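Local coordinates for cryptic loci regulator 2 (Schizosaccharomyces pombe 972h-, PDB 5IKJ), which promotes transcriptional silencing upstream of histone deacetylases and is required for nucleosome positioning at heterochromatic loci and for silencing by the SHREC complex, at residues 190-195 with 202-207. Sequence-based numbering, arbitrary orientation.
With ZN (zinc ion), chain C.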
loop_
_atom_site.group_PDB
_atom_site.type_symbol
_atom_site.label_atom_id
_atom_site.label_comp_id
_atom_site.label_asym_id
_atom_site.label_seq_id
_atom_site.Cartn_x
_atom_site.Cartn_y
_atom_site.Cartn_z
ATOM N N LEU A 190 -4.352 -11.858 -18.864
ATOM C CA LEU A 190 -5.037 -10.646 -19.300
ATOM C C LEU A 190 -4.507 -9.426 -18.562
ATOM O O LEU A 190 -4.258 -8.378 -19.171
ATOM C CB LEU A 190 -6.544 -10.784 -19.078
ATOM C CG LEU A 190 -7.386 -9.559 -19.449
ATOM C CD1 LEU A 190 -7.275 -9.256 -20.935
ATOM C CD2 LEU A 190 -8.841 -9.752 -19.047
ATOM N N TYR A 191 -4.336 -9.541 -17.244
ATOM C CA TYR A 191 -3.854 -8.419 -16.449
ATOM C C TYR A 191 -2.426 -8.046 -16.830
ATOM O O TYR A 191 -2.060 -6.866 -16.811
ATOM C CB TYR A 191 -3.951 -8.771 -14.966
ATOM C CG TYR A 191 -3.410 -7.717 -14.033
ATOM C CD1 TYR A 191 -4.161 -6.594 -13.711
ATOM C CD2 TYR A 191 -2.154 -7.854 -13.461
ATOM C CE1 TYR A 191 -3.670 -5.633 -12.851
ATOM C CE2 TYR A 191 -1.656 -6.899 -12.600
ATOM C CZ TYR A 191 -2.417 -5.791 -12.298
ATOM O OH TYR A 191 -1.922 -4.836 -11.441
ATOM N N TRP A 192 -1.606 -9.038 -17.182
ATOM C CA TRP A 192 -0.249 -8.756 -17.640
ATOM C C TRP A 192 -0.257 -8.033 -18.981
ATOM O O TRP A 192 0.588 -7.166 -19.229
ATOM C CB TRP A 192 0.544 -10.058 -17.738
ATOM C CG TRP A 192 1.887 -9.905 -18.378
ATOM C CD1 TRP A 192 3.033 -9.463 -17.784
ATOM C CD2 TRP A 192 2.230 -10.207 -19.736
ATOM N NE1 TRP A 192 4.066 -9.464 -18.690
ATOM C CE2 TRP A 192 3.599 -9.917 -19.895
ATOM C CE3 TRP A 192 1.511 -10.690 -20.834
ATOM C CZ2 TRP A 192 4.265 -10.093 -21.107
ATOM C CZ3 TRP A 192 2.173 -10.864 -22.036
ATOM C CH2 TRP A 192 3.536 -10.567 -22.163
ATOM N N LEU A 193 -1.204 -8.376 -19.858
ATOM C CA LEU A 193 -1.250 -7.759 -21.180
ATOM C C LEU A 193 -1.511 -6.262 -21.088
ATOM O O LEU A 193 -0.966 -5.482 -21.875
ATOM C CB LEU A 193 -2.321 -8.431 -22.038
ATOM C CG LEU A 193 -1.946 -9.764 -22.690
ATOM C CD1 LEU A 193 -3.170 -10.385 -23.346
ATOM C CD2 LEU A 193 -0.830 -9.578 -23.710
ATOM N N ILE A 194 -2.341 -5.839 -20.134
ATOM C CA ILE A 194 -2.687 -4.427 -20.024
ATOM C C ILE A 194 -1.788 -3.663 -19.058
ATOM O O ILE A 194 -1.777 -2.424 -19.091
ATOM C CB ILE A 194 -4.154 -4.250 -19.596
ATOM C CG1 ILE A 194 -4.382 -4.827 -18.206
ATOM C CG2 ILE A 194 -5.094 -4.899 -20.600
ATOM C CD1 ILE A 194 -4.343 -3.804 -17.112
ATOM N N SER A 195 -1.036 -4.357 -18.202
ATOM C CA SER A 195 -0.234 -3.709 -17.168
ATOM C C SER A 195 1.246 -3.618 -17.525
ATOM O O SER A 195 1.846 -2.547 -17.395
ATOM C CB SER A 195 -0.398 -4.446 -15.834
ATOM O OG SER A 195 -1.645 -4.137 -15.235
ATOM N N SER A 202 8.412 -12.439 -18.363
ATOM C CA SER A 202 8.831 -12.943 -17.062
ATOM C C SER A 202 8.063 -12.328 -15.901
ATOM O O SER A 202 8.176 -12.826 -14.776
ATOM C CB SER A 202 10.328 -12.690 -16.864
ATOM O OG SER A 202 11.096 -13.396 -17.822
ATOM N N THR A 203 7.290 -11.269 -16.136
ATOM C CA THR A 203 6.569 -10.584 -15.073
ATOM C C THR A 203 5.123 -11.041 -14.946
ATOM O O THR A 203 4.385 -10.491 -14.123
ATOM C CB THR A 203 6.603 -9.068 -15.302
ATOM O OG1 THR A 203 5.675 -8.714 -16.333
ATOM C CG2 THR A 203 8.001 -8.616 -15.710
ATOM N N CYS A 204 4.701 -12.028 -15.732
ATOM C CA CYS A 204 3.334 -12.527 -15.677
ATOM C C CYS A 204 3.217 -13.642 -14.648
ATOM O O CYS A 204 4.102 -14.495 -14.535
ATOM C CB CYS A 204 2.891 -13.039 -17.050
ATOM S SG CYS A 204 1.142 -13.507 -17.141
ATOM N N CYS A 205 2.115 -13.632 -13.900
ATOM C CA CYS A 205 1.857 -14.638 -12.879
ATOM C C CYS A 205 1.008 -15.798 -13.381
ATOM O O CYS A 205 0.749 -16.730 -12.612
ATOM C CB CYS A 205 1.157 -14.001 -11.672
ATOM S SG CYS A 205 1.991 -12.558 -10.982
ATOM N N CYS A 206 0.573 -15.773 -14.638
ATOM C CA CYS A 206 -0.369 -16.773 -15.113
ATOM C C CYS A 206 0.303 -18.139 -15.214
ATOM O O CYS A 206 1.530 -18.261 -15.243
ATOM C CB CYS A 206 -0.951 -16.368 -16.468
ATOM S SG CYS A 206 -0.077 -17.043 -17.899
ATOM N N VAL A 207 -0.529 -19.180 -15.288
ATOM C CA VAL A 207 -0.026 -20.547 -15.205
ATOM C C VAL A 207 0.814 -20.895 -16.425
ATOM O O VAL A 207 1.764 -21.681 -16.328
ATOM C CB VAL A 207 -1.191 -21.544 -15.042
ATOM C CG1 VAL A 207 -0.659 -22.915 -14.637
ATOM C CG2 VAL A 207 -2.205 -21.046 -14.018
HETATM ZN ZN ZN C . 0.873 -15.031 -18.746
#
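The indole face of Trp-192, on helix 183-195, packs against CB of Cys-204 in a buried contact beside a zinc site of three cysteines and one histidine, joining the end of that helix to the metal-binding loop before helix 207-210. The zinc ion is bound by Cys-204 SG at 2.2 Å and Cys-206 SG at 2.4 Å, with His-189, earlier on the helix, and Cys-209 completing the set. CB of Cys-204 sits over the five-membered ring of Trp-192, 3.7 Å from its centroid and 20° off the normal, a CH-pi contact; SG follows obliquely as a sulfur-aromatic contact. The Trp-192 CB points toward the loop, and with CG anti to the backbone N (chi1 172°) one face of the indole lies against Cys-204 CB. At the ring edge, in plane, Trp-192 NE1 lies 3.0 Å from Thr-203 OG1; NE1 hydrogen-bonds Asn-200 O, and Thr-203 OG1 hydrogen-bonds Asp-196 OD2 and Asn-200 O. With an alanine at Trp-192, a gap would probably open over the Cys-204 CB, and Asn-200 O would lose its indole donor. Within the loop, Cys-206 N donates a nearly straight hydrogen bond to the zinc-bound Cys-204 SG (N to SG 3.4 Å, 164°).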